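Local coordinates for protein LEC-6 (Caenorhabditis elegans, PDB 3VV1), which binds galactose-containing glycans as a galectin, with a preference for saccharides that carry fucose, at residues G82-N87 against N102-N107; L50-T55 against Y110-V115; P31-N36 against G149-H154; G119-F124 against F133-P138. One frame throughout, in Å; residues are numbered along the deposited sequence.

All four contacts belong to one galectin beta sandwich, but their chemistry changes with their place in it. Interaction 2 is the buried one, two inner strands of a sheet joined by backbone bonds and leucines. Interaction 4 adds the outer hairpin of that same sheet; it pairs strands too, but ends in a glutamate and waters at the partly exposed end. Interactions 1 and 3 are partly buried and lean on water where a loop meets a strand. Strands 46-54 and 151-159 are neighbours, so interactions 2 and 3 touch. Interaction 1, which carries a sugar-binding asparagine, meets interaction 2 through Phe104 and Tyr110 and interaction 4 through Asn87 and Arg136.

Interaction 1: G82-N87 against N102-N107; sequences GAVVNN and NPFQQN. With GAL (beta-D-galactopyranose), chain C.
A water is gripped from both segments: it accepts from Asn102 N, its oxygen 2.9 Å from that nitrogen, and donates to Gly82 O. No direct hydrogen bond crosses the contact, although Asn102 CB rests on the backbone of the opposite strand, 3.7 Å from Ala83 N. Gly82 has a positive phi, easily adopted by glycine, and with Ala83 forms a G1 beta bulge facing Arg78. With CG trans to its own nitrogen (chi1 -176°), Asn102 folds its amide over the following residues, and OD1 takes the N-H of Phe104 at 2.9 Å (161° at the hydrogen). This is an Asx turn, a task that suits the short amide of asparagine; the donor comes from above the carbonyl plane. Pro103, inside the turn, lays CG over the centre of the Phe104 ring, 3.6 Å above it. Val84 supplies the apolar bump: its CG2 meets Pro103 CD at 3.5 Å, the two side chains crossing at about a right angle, and reaches Phe104 CE2 obliquely at 4.2 Å. Further along the strand, Asn87 ND2 donates to O6 of galactose at 2.9 Å, almost straight at 173°, while Asn87 OD1 accepts from Arg136 NH1. His74, Arg78 and Glu97 bind the same sugar, so the strand against which this loop packs near its start carries, four residues on from Ala83, part of the carbohydrate-recognition site of a galectin.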
loop_
_atom_site.group_PDB
_atom_site.type_symbol
_atom_site.label_atom_id
_atom_site.label_comp_id
_atom_site.label_asym_id
_atom_site.label_seq_id
_atom_site.Cartn_x
_atom_site.Cartn_y
_atom_site.Cartn_z
ATOM N N GLY A 82 -21.384 19.261 -19.349
ATOM C CA GLY A 82 -22.443 18.830 -18.417
ATOM C C GLY A 82 -22.676 17.313 -18.465
ATOM O O GLY A 82 -23.817 16.861 -18.505
ATOM N N ALA A 83 -21.590 16.530 -18.409
ATOM C CA ALA A 83 -21.708 15.089 -18.526
ATOM C C ALA A 83 -20.560 14.410 -17.876
ATOM O O ALA A 83 -19.492 15.024 -17.700
ATOM C CB ALA A 83 -21.730 14.682 -19.996
ATOM N N VAL A 84 -20.772 13.142 -17.526
ATOM C CA VAL A 84 -19.650 12.196 -17.338
ATOM C C VAL A 84 -19.517 11.323 -18.547
ATOM O O VAL A 84 -20.529 10.836 -19.054
ATOM C CB VAL A 84 -19.827 11.345 -16.036
ATOM C CG1 VAL A 84 -18.919 10.134 -16.061
ATOM C CG2 VAL A 84 -19.481 12.210 -14.827
ATOM N N VAL A 85 -18.278 11.143 -19.050
ATOM C CA VAL A 85 -18.042 10.248 -20.194
ATOM C C VAL A 85 -17.157 9.124 -19.694
ATOM O O VAL A 85 -16.098 9.414 -19.128
ATOM C CB VAL A 85 -17.351 10.973 -21.350
ATOM C CG1 VAL A 85 -16.956 9.963 -22.444
ATOM C CG2 VAL A 85 -18.341 12.017 -21.906
ATOM N N ASN A 86 -17.582 7.875 -19.838
ATOM C CA ASN A 86 -16.711 6.749 -19.572
ATOM C C ASN A 86 -16.274 6.119 -20.887
ATOM O O ASN A 86 -17.041 6.006 -21.843
ATOM C CB ASN A 86 -17.485 5.667 -18.819
ATOM C CG ASN A 86 -17.755 6.035 -17.366
ATOM O OD1 ASN A 86 -17.028 6.822 -16.783
ATOM N ND2 ASN A 86 -18.763 5.409 -16.763
ATOM N N ASN A 87 -15.006 5.764 -20.954
ATOM C CA ASN A 87 -14.536 5.041 -22.131
ATOM C C ASN A 87 -13.311 4.241 -21.755
ATOM O O ASN A 87 -12.946 4.118 -20.568
ATOM C CB ASN A 87 -14.168 6.046 -23.273
ATOM C CG ASN A 87 -14.289 5.473 -24.671
ATOM O OD1 ASN A 87 -14.395 4.266 -24.826
ATOM N ND2 ASN A 87 -14.234 6.323 -25.683
ATOM N N ASN A 102 -23.797 14.487 -15.142
ATOM C CA ASN A 102 -22.646 14.865 -14.298
ATOM C C ASN A 102 -23.151 14.990 -12.861
ATOM O O ASN A 102 -23.985 15.876 -12.563
ATOM C CB ASN A 102 -22.060 16.210 -14.771
ATOM C CG ASN A 102 -20.810 16.601 -13.998
ATOM O OD1 ASN A 102 -20.400 15.918 -13.050
ATOM N ND2 ASN A 102 -20.233 17.753 -14.340
ATOM N N PRO A 103 -22.686 14.102 -11.972
ATOM C CA PRO A 103 -23.205 14.153 -10.615
ATOM C C PRO A 103 -22.447 15.166 -9.763
ATOM O O PRO A 103 -22.784 15.347 -8.562
ATOM C CB PRO A 103 -22.911 12.746 -10.108
ATOM C CG PRO A 103 -21.613 12.356 -10.792
ATOM C CD PRO A 103 -21.724 12.989 -12.189
ATOM N N PHE A 104 -21.430 15.825 -10.334
ATOM C CA PHE A 104 -20.587 16.700 -9.513
ATOM C C PHE A 104 -20.873 18.163 -9.733
ATOM O O PHE A 104 -21.290 18.553 -10.821
ATOM C CB PHE A 104 -19.107 16.479 -9.835
ATOM C CG PHE A 104 -18.697 15.043 -9.825
ATOM C CD1 PHE A 104 -18.538 14.356 -8.590
ATOM C CD2 PHE A 104 -18.411 14.365 -11.013
ATOM C CE1 PHE A 104 -18.108 13.018 -8.574
ATOM C CE2 PHE A 104 -17.996 13.026 -10.993
ATOM C CZ PHE A 104 -17.851 12.345 -9.772
ATOM N N GLN A 105 -20.586 18.955 -8.717
ATOM C CA GLN A 105 -20.545 20.416 -8.852
ATOM C C GLN A 105 -19.146 20.828 -8.456
ATOM O O GLN A 105 -18.554 20.244 -7.503
ATOM C CB GLN A 105 -21.545 21.051 -7.891
ATOM C CG GLN A 105 -22.964 20.704 -8.325
ATOM C CD GLN A 105 -24.008 21.245 -7.372
ATOM O OE1 GLN A 105 -24.398 20.559 -6.437
ATOM N NE2 GLN A 105 -24.449 22.481 -7.593
ATOM N N GLN A 106 -18.609 21.841 -9.153
ATOM C CA GLN A 106 -17.304 22.378 -8.759
ATOM C C GLN A 106 -17.381 22.942 -7.348
ATOM O O GLN A 106 -18.430 23.492 -6.930
ATOM C CB GLN A 106 -16.732 23.363 -9.823
ATOM C CG GLN A 106 -16.238 22.583 -11.091
ATOM C CD GLN A 106 -16.212 23.425 -12.342
ATOM O OE1 GLN A 106 -17.210 24.058 -12.678
ATOM N NE2 GLN A 106 -15.084 23.431 -13.043
ATOM N N ASN A 107 -16.279 22.770 -6.605
ATOM C CA ASN A 107 -16.131 23.360 -5.264
ATOM C C ASN A 107 -17.062 22.694 -4.201
ATOM O O ASN A 107 -17.319 23.290 -3.168
ATOM C CB ASN A 107 -16.237 24.905 -5.331
ATOM C CG ASN A 107 -15.211 25.496 -6.329
ATOM O OD1 ASN A 107 -14.018 25.282 -6.136
ATOM N ND2 ASN A 107 -15.672 26.164 -7.420
HETATM C C1 GAL C . -12.171 12.731 -26.129
HETATM C C2 GAL C . -11.250 13.491 -25.127
HETATM C C3 GAL C . -10.377 12.533 -24.406
HETATM C C4 GAL C . -11.242 11.433 -23.773
HETATM C C5 GAL C . -12.125 10.808 -24.864
HETATM C C6 GAL C . -13.012 9.677 -24.292
HETATM O O2 GAL C . -10.458 14.398 -25.860
HETATM O O3 GAL C . -9.687 13.224 -23.329
HETATM O O4 GAL C . -12.057 11.994 -22.718
HETATM O O5 GAL C . -12.953 11.767 -25.420
HETATM O O6 GAL C . -13.816 9.134 -25.356
HETATM O O HOH W 1 -25.606 16.476 -16.114
#

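Interaction 2: L50-T55 against Y110-V115; sequences LVLLPT and YTLEFV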
loop_
_atom_site.group_PDB
_atom_site.type_symbol
_atom_site.label_atom_id
_atom_site.label_comp_id
_atom_site.label_asym_id
_atom_site.label_seq_id
_atom_site.Cartn_x
_atom_site.Cartn_y
_atom_site.Cartn_z
ATOM N N LEU A 50 -12.129 7.559 -3.357
ATOM C CA LEU A 50 -11.476 8.863 -3.463
ATOM C C LEU A 50 -12.329 9.882 -2.780
ATOM O O LEU A 50 -13.564 9.839 -2.946
ATOM C CB LEU A 50 -11.391 9.222 -4.945
ATOM C CG LEU A 50 -10.544 8.276 -5.784
ATOM C CD1 LEU A 50 -10.735 8.675 -7.245
ATOM C CD2 LEU A 50 -9.075 8.372 -5.405
ATOM N N VAL A 51 -11.718 10.794 -2.023
ATOM C CA VAL A 51 -12.526 11.958 -1.563
ATOM C C VAL A 51 -11.939 13.098 -2.371
ATOM O O VAL A 51 -10.703 13.317 -2.327
ATOM C CB VAL A 51 -12.354 12.196 -0.059
ATOM C CG1 VAL A 51 -13.080 13.516 0.343
ATOM C CG2 VAL A 51 -12.971 11.006 0.702
ATOM N N LEU A 52 -12.795 13.756 -3.124
ATOM C CA LEU A 52 -12.351 14.708 -4.163
ATOM C C LEU A 52 -13.114 16.009 -4.103
ATOM O O LEU A 52 -14.237 16.079 -3.621
ATOM C CB LEU A 52 -12.623 14.112 -5.577
ATOM C CG LEU A 52 -12.208 12.762 -6.016
ATOM C CD1 LEU A 52 -12.823 12.431 -7.348
ATOM C CD2 LEU A 52 -10.661 12.824 -6.092
ATOM N N LEU A 53 -12.465 17.073 -4.568
ATOM C CA LEU A 53 -13.102 18.385 -4.701
ATOM C C LEU A 53 -12.817 18.866 -6.137
ATOM O O LEU A 53 -11.685 19.234 -6.433
ATOM C CB LEU A 53 -12.463 19.365 -3.670
ATOM C CG LEU A 53 -12.801 20.851 -3.763
ATOM C CD1 LEU A 53 -14.140 21.125 -3.171
ATOM C CD2 LEU A 53 -11.810 21.696 -2.930
ATOM N N PRO A 54 -13.816 18.835 -7.040
ATOM C CA PRO A 54 -13.575 19.346 -8.380
ATOM C C PRO A 54 -13.282 20.835 -8.250
ATOM O O PRO A 54 -13.890 21.513 -7.404
ATOM C CB PRO A 54 -14.926 19.111 -9.098
ATOM C CG PRO A 54 -15.605 18.035 -8.307
ATOM C CD PRO A 54 -15.222 18.374 -6.884
ATOM N N THR A 55 -12.354 21.356 -9.062
ATOM C CA THR A 55 -11.946 22.785 -8.953
ATOM C C THR A 55 -12.311 23.512 -10.246
ATOM O O THR A 55 -12.707 22.878 -11.232
ATOM C CB THR A 55 -10.426 22.952 -8.722
ATOM O OG1 THR A 55 -9.748 22.543 -9.921
ATOM C CG2 THR A 55 -9.938 22.157 -7.488
ATOM N N TYR A 110 -16.873 15.278 -2.719
ATOM C CA TYR A 110 -17.547 14.010 -3.065
ATOM C C TYR A 110 -16.680 12.844 -2.671
ATOM O O TYR A 110 -15.440 12.864 -2.831
ATOM C CB TYR A 110 -17.766 13.914 -4.614
ATOM C CG TYR A 110 -18.695 15.015 -5.060
ATOM C CD1 TYR A 110 -20.053 14.832 -5.038
ATOM C CD2 TYR A 110 -18.201 16.275 -5.473
ATOM C CE1 TYR A 110 -20.931 15.839 -5.363
ATOM C CE2 TYR A 110 -19.059 17.287 -5.813
ATOM C CZ TYR A 110 -20.438 17.086 -5.736
ATOM O OH TYR A 110 -21.303 18.094 -6.071
ATOM N N THR A 111 -17.339 11.777 -2.237
ATOM C CA THR A 111 -16.719 10.501 -2.087
ATOM C C THR A 111 -17.077 9.658 -3.300
ATOM O O THR A 111 -18.251 9.370 -3.553
ATOM C CB THR A 111 -17.147 9.829 -0.785
ATOM O OG1 THR A 111 -16.656 10.573 0.335
ATOM C CG2 THR A 111 -16.591 8.366 -0.721
ATOM N N LEU A 112 -16.060 9.325 -4.073
ATOM C CA LEU A 112 -16.252 8.581 -5.373
ATOM C C LEU A 112 -15.598 7.247 -5.249
ATOM O O LEU A 112 -14.421 7.144 -4.872
ATOM C CB LEU A 112 -15.601 9.399 -6.510
ATOM C CG LEU A 112 -15.514 8.722 -7.888
ATOM C CD1 LEU A 112 -16.939 8.548 -8.393
ATOM C CD2 LEU A 112 -14.670 9.613 -8.867
ATOM N N GLU A 113 -16.390 6.211 -5.473
ATOM C CA GLU A 113 -15.834 4.846 -5.332
ATOM C C GLU A 113 -16.032 4.056 -6.599
ATOM O O GLU A 113 -17.074 4.146 -7.239
ATOM C CB GLU A 113 -16.509 4.140 -4.170
ATOM C CG GLU A 113 -16.318 4.883 -2.884
ATOM C CD GLU A 113 -17.133 4.235 -1.790
ATOM O OE1 GLU A 113 -16.625 3.233 -1.166
ATOM O OE2 GLU A 113 -18.330 4.671 -1.581
ATOM N N PHE A 114 -15.036 3.239 -6.928
ATOM C CA PHE A 114 -15.115 2.292 -8.031
ATOM C C PHE A 114 -14.952 0.893 -7.388
ATOM O O PHE A 114 -14.076 0.678 -6.541
ATOM C CB PHE A 114 -13.919 2.504 -8.969
ATOM C CG PHE A 114 -13.880 3.892 -9.617
ATOM C CD1 PHE A 114 -13.349 4.987 -8.926
ATOM C CD2 PHE A 114 -14.480 4.112 -10.876
ATOM C CE1 PHE A 114 -13.373 6.299 -9.506
ATOM C CE2 PHE A 114 -14.451 5.391 -11.484
ATOM C CZ PHE A 114 -13.892 6.478 -10.785
ATOM N N VAL A 115 -15.749 -0.054 -7.862
ATOM C CA VAL A 115 -15.699 -1.435 -7.312
ATOM C C VAL A 115 -15.681 -2.359 -8.512
ATOM O O VAL A 115 -16.582 -2.290 -9.368
ATOM C CB VAL A 115 -16.908 -1.796 -6.436
ATOM C CG1 VAL A 115 -16.676 -3.203 -5.790
ATOM C CG2 VAL A 115 -17.086 -0.724 -5.367
#
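Leu50, Leu52, Leu112 and Tyr110 pack on one face of two paired antiparallel strands, inside the beta sandwich of the galectin fold. Leu50 with Leu112 and Leu52 with Tyr110 are hydrogen-bonded pairs, each joined by two backbone bonds; Leu50 N to Leu112 O is 2.8 Å. The two short strand segments run at 133° to each other, well short of straight antiparallel, as in a twisted sheet. Leu112 is one bump: its CG stands trans to the backbone N (chi1 172°), which carries CD2 toward its neighbours on the opposite strand. There Leu52 CD1 meets Leu112 CD2 at 3.7 Å, and Leu50 CD1 approaches the same methyl more loosely. A leucine suits this place because its forked end lets CD2 meet both Leu52 and Leu50. Leu50 CD1 also comes to the edge of the Phe114 ring, near its plane, 4.2 Å from CE1. At the other end Pro54 sets CD against the edge of the Tyr110 ring, 3.9 Å from CD2, the two groups crossing at about a right angle; the Tyr110 hydroxyl accepts from Gln105 N. On the reverse face Val51 and Thr111, both beta-branched as strands readily accept, form the non-hydrogen-bonded pair, Val51 CG2 being 3.7 Å from Thr111 OG1. The CA-H of each points to a carbonyl of the other strand: Thr111 CA lies 3.3 Å from Leu50 O, and Val51 CA the same distance from Tyr110 O.

Interaction 3: P31-N36 against G149-H154; sequences PQTPVN and GGVHVH
Thr33 divides its branches between two carbonyls of the opposite segment: with OG1 trans to the carbonyl carbon (chi1 -66°) the hydroxyl is turned to Val151 O, 3.1 Å away, while CG2, trans to the nitrogen, lies 3.6 Å from Gly149 O. Val153 divides likewise (chi1 179°): CG1 points to the ring of Pro31, 3.7 Å from CG, and CG2 to the methyl CG2 of Val35, more loosely. The proline and valine cross at about a right angle, a compact apolar pairing of a ring with a beta-branched side chain. A water also sits 2.8 Å from Thr33 OG1. That water donates to Pro31 O and accepts from Val153 N, which is 2.9 Å from it, and so bridges the two segments where no direct backbone bond joins them. The tight Gly149-Val151 corner, with Gly150 at the centre of an inverse gamma turn, links strand 144-149 of one sheet to strand 151-159 of the other; strand 35-38 pairs with the former. The loop before it therefore covers a crossing between the two sheets of the sandwich, and Pro31 also packs on Ile22 of the second subunit. Chemically the seam is uneven: Val153 N is satisfied through water, whereas Val153 O, 3.4 Å from Pro31 CD, is buried without a hydrogen-bonding partner, so cohesion on that side rests mainly on apolar contact.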
loop_
_atom_site.group_PDB
_atom_site.type_symbol
_atom_site.label_atom_id
_atom_site.label_comp_id
_atom_site.label_asym_id
_atom_site.label_seq_id
_atom_site.Cartn_x
_atom_site.Cartn_y
_atom_site.Cartn_z
ATOM N N PRO A 31 -2.504 13.677 -1.910
ATOM C CA PRO A 31 -1.460 13.459 -3.001
ATOM C C PRO A 31 -1.605 14.626 -4.025
ATOM O O PRO A 31 -2.745 15.084 -4.286
ATOM C CB PRO A 31 -1.925 12.122 -3.601
ATOM C CG PRO A 31 -3.481 12.092 -3.343
ATOM C CD PRO A 31 -3.691 12.764 -2.002
ATOM N N GLN A 32 -0.533 15.123 -4.622
ATOM C CA GLN A 32 -0.599 16.212 -5.669
ATOM C C GLN A 32 -1.185 15.782 -7.034
ATOM O O GLN A 32 -0.783 14.733 -7.510
ATOM C CB GLN A 32 0.807 16.679 -5.956
ATOM C CG GLN A 32 1.528 17.325 -4.749
ATOM C CD GLN A 32 3.022 16.971 -4.648
ATOM O OE1 GLN A 32 3.393 15.796 -4.523
ATOM N NE2 GLN A 32 3.876 17.990 -4.683
ATOM N N THR A 33 -2.033 16.612 -7.694
ATOM C CA THR A 33 -2.567 16.267 -9.046
ATOM C C THR A 33 -1.516 16.833 -10.035
ATOM O O THR A 33 -0.982 17.921 -9.780
ATOM C CB THR A 33 -4.008 16.849 -9.302
ATOM O OG1 THR A 33 -4.971 16.221 -8.425
ATOM C CG2 THR A 33 -4.545 16.614 -10.732
ATOM N N PRO A 34 -1.141 16.077 -11.096
ATOM C CA PRO A 34 -1.567 14.714 -11.434
ATOM C C PRO A 34 -0.938 13.664 -10.488
ATOM O O PRO A 34 0.257 13.720 -10.153
ATOM C CB PRO A 34 -1.076 14.561 -12.893
ATOM C CG PRO A 34 0.201 15.379 -12.919
ATOM C CD PRO A 34 -0.142 16.597 -12.061
ATOM N N VAL A 35 -1.812 12.806 -10.017
ATOM C CA VAL A 35 -1.562 11.687 -9.059
ATOM C C VAL A 35 -1.429 10.452 -9.971
ATOM O O VAL A 35 -2.187 10.232 -10.901
ATOM C CB VAL A 35 -2.822 11.628 -8.168
ATOM C CG1 VAL A 35 -2.879 10.411 -7.259
ATOM C CG2 VAL A 35 -3.017 12.919 -7.370
ATOM N N ASN A 36 -0.453 9.621 -9.695
ATOM C CA ASN A 36 -0.200 8.449 -10.518
ATOM C C ASN A 36 0.258 7.349 -9.540
ATOM O O ASN A 36 1.408 7.436 -9.013
ATOM C CB ASN A 36 0.914 8.852 -11.448
ATOM C CG ASN A 36 0.850 8.172 -12.792
ATOM O OD1 ASN A 36 -0.118 8.311 -13.515
ATOM N ND2 ASN A 36 1.939 7.501 -13.168
ATOM N N GLY A 149 -6.379 16.679 -13.963
ATOM C CA GLY A 149 -7.325 17.733 -14.404
ATOM C C GLY A 149 -7.777 18.605 -13.250
ATOM O O GLY A 149 -7.051 18.761 -12.238
ATOM N N GLY A 150 -8.965 19.186 -13.391
ATOM C CA GLY A 150 -9.422 20.188 -12.394
ATOM C C GLY A 150 -10.051 19.536 -11.196
ATOM O O GLY A 150 -11.292 19.510 -11.024
ATOM N N VAL A 151 -9.196 18.971 -10.367
ATOM C CA VAL A 151 -9.682 18.211 -9.197
ATOM C C VAL A 151 -8.609 18.215 -8.131
ATOM O O VAL A 151 -7.431 18.103 -8.441
ATOM C CB VAL A 151 -10.127 16.799 -9.565
ATOM C CG1 VAL A 151 -8.935 15.935 -10.041
ATOM C CG2 VAL A 151 -10.914 16.190 -8.365
ATOM N N HIS A 152 -9.051 18.366 -6.872
ATOM C CA HIS A 152 -8.172 18.206 -5.736
ATOM C C HIS A 152 -8.492 16.872 -5.107
ATOM O O HIS A 152 -9.668 16.579 -4.834
ATOM C CB HIS A 152 -8.502 19.332 -4.764
ATOM C CG HIS A 152 -7.914 19.077 -3.399
ATOM N ND1 HIS A 152 -6.572 19.083 -3.193
ATOM C CD2 HIS A 152 -8.497 18.601 -2.222
ATOM C CE1 HIS A 152 -6.333 18.699 -1.909
ATOM N NE2 HIS A 152 -7.514 18.463 -1.320
ATOM N N VAL A 153 -7.457 16.062 -4.859
ATOM C CA VAL A 153 -7.690 14.760 -4.205
ATOM C C VAL A 153 -7.353 14.930 -2.716
ATOM O O VAL A 153 -6.179 15.092 -2.322
ATOM C CB VAL A 153 -6.809 13.641 -4.853
ATOM C CG1 VAL A 153 -7.065 12.323 -4.145
ATOM C CG2 VAL A 153 -7.183 13.488 -6.337
ATOM N N HIS A 154 -8.380 14.816 -1.868
ATOM C CA HIS A 154 -8.141 14.818 -0.436
ATOM C C HIS A 154 -7.604 13.453 0.026
ATOM O O HIS A 154 -6.687 13.407 0.874
ATOM C CB HIS A 154 -9.451 15.117 0.317
ATOM C CG HIS A 154 -9.330 14.828 1.777
ATOM N ND1 HIS A 154 -8.575 15.581 2.627
ATOM C CD2 HIS A 154 -9.842 13.790 2.530
ATOM C CE1 HIS A 154 -8.614 15.033 3.878
ATOM N NE2 HIS A 154 -9.371 13.939 3.820
HETATM O O HOH W 2 -4.825 16.765 -5.731
#

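Interaction 4: G119-F124 against F133-P138; sequences GIISIF and FVERTP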
loop_
_atom_site.group_PDB
_atom_site.type_symbol
_atom_site.label_atom_id
_atom_site.label_comp_id
_atom_site.label_asym_id
_atom_site.label_seq_id
_atom_site.Cartn_x
_atom_site.Cartn_y
_atom_site.Cartn_z
ATOM N N GLY A 119 -16.119 -8.361 -14.219
ATOM C CA GLY A 119 -16.071 -7.602 -15.457
ATOM C C GLY A 119 -16.929 -6.336 -15.439
ATOM O O GLY A 119 -17.076 -5.672 -16.482
ATOM N N ILE A 120 -17.522 -6.010 -14.290
ATOM C CA ILE A 120 -18.298 -4.774 -14.161
ATOM C C ILE A 120 -17.612 -3.890 -13.156
ATOM O O ILE A 120 -17.317 -4.351 -12.020
ATOM C CB ILE A 120 -19.734 -5.055 -13.703
ATOM C CG1 ILE A 120 -20.431 -5.963 -14.728
ATOM C CG2 ILE A 120 -20.522 -3.731 -13.539
ATOM C CD1 ILE A 120 -21.815 -6.336 -14.257
ATOM N N ILE A 121 -17.397 -2.614 -13.536
ATOM C CA ILE A 121 -16.877 -1.659 -12.556
ATOM C C ILE A 121 -18.081 -0.786 -12.182
ATOM O O ILE A 121 -18.592 -0.032 -13.011
ATOM C CB ILE A 121 -15.698 -0.846 -13.143
ATOM C CG1 ILE A 121 -14.551 -1.836 -13.520
ATOM C CG2 ILE A 121 -15.267 0.232 -12.095
ATOM C CD1 ILE A 121 -13.433 -1.191 -14.316
ATOM N N SER A 122 -18.495 -0.883 -10.918
ATOM C CA SER A 122 -19.674 -0.165 -10.383
ATOM C C SER A 122 -19.093 1.134 -9.780
ATOM O O SER A 122 -18.035 1.140 -9.127
ATOM C CB SER A 122 -20.365 -0.982 -9.267
ATOM O OG SER A 122 -20.951 -2.109 -9.901
ATOM N N ILE A 123 -19.800 2.240 -9.963
ATOM C CA ILE A 123 -19.308 3.573 -9.574
ATOM C C ILE A 123 -20.348 4.201 -8.659
ATOM O O ILE A 123 -21.527 4.213 -9.019
ATOM C CB ILE A 123 -19.082 4.454 -10.820
ATOM C CG1 ILE A 123 -18.156 3.738 -11.839
ATOM C CG2 ILE A 123 -18.464 5.802 -10.393
ATOM C CD1 ILE A 123 -18.209 4.450 -13.185
ATOM N N PHE A 124 -19.898 4.693 -7.478
ATOM C CA PHE A 124 -20.773 5.311 -6.485
ATOM C C PHE A 124 -20.326 6.702 -6.173
ATOM O O PHE A 124 -19.142 6.967 -6.121
ATOM C CB PHE A 124 -20.725 4.458 -5.187
ATOM C CG PHE A 124 -21.137 3.019 -5.415
ATOM C CD1 PHE A 124 -20.224 2.124 -6.010
ATOM C CD2 PHE A 124 -22.439 2.596 -5.138
ATOM C CE1 PHE A 124 -20.609 0.798 -6.258
ATOM C CE2 PHE A 124 -22.851 1.243 -5.403
ATOM C CZ PHE A 124 -21.897 0.381 -5.954
ATOM N N PHE A 133 -19.915 0.314 -15.465
ATOM C CA PHE A 133 -19.147 0.284 -16.703
ATOM C C PHE A 133 -18.796 -1.182 -16.927
ATOM O O PHE A 133 -18.155 -1.804 -16.093
ATOM C CB PHE A 133 -17.857 1.113 -16.546
ATOM C CG PHE A 133 -17.013 1.127 -17.783
ATOM C CD1 PHE A 133 -17.422 1.844 -18.879
ATOM C CD2 PHE A 133 -15.830 0.380 -17.844
ATOM C CE1 PHE A 133 -16.628 1.869 -20.036
ATOM C CE2 PHE A 133 -15.035 0.405 -18.979
ATOM C CZ PHE A 133 -15.445 1.139 -20.091
ATOM N N VAL A 134 -19.174 -1.731 -18.062
ATOM C CA VAL A 134 -18.831 -3.124 -18.376
ATOM C C VAL A 134 -17.465 -3.101 -19.055
ATOM O O VAL A 134 -17.339 -2.548 -20.190
ATOM C CB VAL A 134 -19.916 -3.730 -19.295
ATOM C CG1 VAL A 134 -19.474 -5.111 -19.788
ATOM C CG2 VAL A 134 -21.278 -3.803 -18.583
ATOM N N GLU A 135 -16.443 -3.628 -18.397
ATOM C CA GLU A 135 -15.080 -3.474 -18.930
ATOM C C GLU A 135 -14.918 -4.239 -20.276
ATOM O O GLU A 135 -15.620 -5.242 -20.576
ATOM C CB GLU A 135 -13.999 -3.908 -17.900
ATOM C CG GLU A 135 -13.948 -5.430 -17.708
ATOM C CD GLU A 135 -13.178 -5.830 -16.465
ATOM O OE1 GLU A 135 -13.252 -5.114 -15.452
ATOM O OE2 GLU A 135 -12.527 -6.904 -16.492
ATOM N N ARG A 136 -14.035 -3.704 -21.100
ATOM C CA ARG A 136 -13.794 -4.236 -22.434
ATOM C C ARG A 136 -12.438 -4.930 -22.558
ATOM O O ARG A 136 -12.165 -5.569 -23.569
ATOM C CB ARG A 136 -13.906 -3.045 -23.417
ATOM C CG ARG A 136 -15.297 -2.468 -23.561
ATOM C CD ARG A 136 -15.319 -1.043 -23.132
ATOM N NE ARG A 136 -16.631 -0.457 -23.280
ATOM C CZ ARG A 136 -16.800 0.821 -23.662
ATOM N NH1 ARG A 136 -15.708 1.526 -23.938
ATOM N NH2 ARG A 136 -18.033 1.363 -23.768
ATOM N N THR A 137 -11.615 -4.808 -21.503
ATOM C CA THR A 137 -10.254 -5.391 -21.370
ATOM C C THR A 137 -10.160 -5.797 -19.883
ATOM O O THR A 137 -10.749 -5.109 -19.060
ATOM C CB THR A 137 -9.204 -4.305 -21.726
ATOM O OG1 THR A 137 -9.398 -3.963 -23.119
ATOM C CG2 THR A 137 -7.851 -4.882 -21.606
ATOM N N PRO A 138 -9.434 -6.906 -19.540
ATOM C CA PRO A 138 -9.493 -7.359 -18.158
ATOM C C PRO A 138 -8.900 -6.365 -17.160
ATOM O O PRO A 138 -7.726 -5.900 -17.293
ATOM C CB PRO A 138 -8.660 -8.658 -18.162
ATOM C CG PRO A 138 -8.889 -9.186 -19.549
ATOM C CD PRO A 138 -8.837 -7.930 -20.413
HETATM O O HOH W 3 -16.886 -7.271 -19.053
HETATM O O HOH W 4 -14.008 -6.667 -13.025
#
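Glu135 lays its side chain across Gly119, with CG 3.4 Å from Gly119 O and the carboxylate carbon CD 3.5 Å from Gly119 CA. Its first torsion (chi1 72°) places CG between the nitrogen and the carbonyl carbon, and from there the chain runs extended over the glycine. Gly119 has no side chain to meet it and takes a positive phi, both natural to glycine at this bend. The acid is held at its end: OE1 bonds to Ser139 OG and accepts from a water which in turn accepts from Gly119 N. The same oxygen stands 4.0 Å from Ile121 CG1, glutamate and isoleucine crossing at about a right angle. A second water bridges Gly119 O and Glu135 O, beside the direct bond from Glu135 N to Gly119 O.

The backbone here is the open end of the antiparallel hairpin of strands 120-125 and 128-134, at one margin of a sandwich sheet. Ile121 and Phe133 form a hydrogen-bonded pair, Ile121 N to Phe133 O being 2.8 Å and straight at 173°. Their side chains start on one face, CB to CB 4.5 Å, but then part, for Phe133 CG is trans to its nitrogen (chi1 180°) and its ring leads away toward Leu73, Asn86 and Ser88. On the other face Ile120 and Val134 touch lightly; beta-branched residues suit such a strand. The Phe133 ring sets CE1 3.8 Å over the centre of the Arg136 guanidinium face, while Arg136 NH1 and NH2 donate to Ser88 OG and Ser96 O.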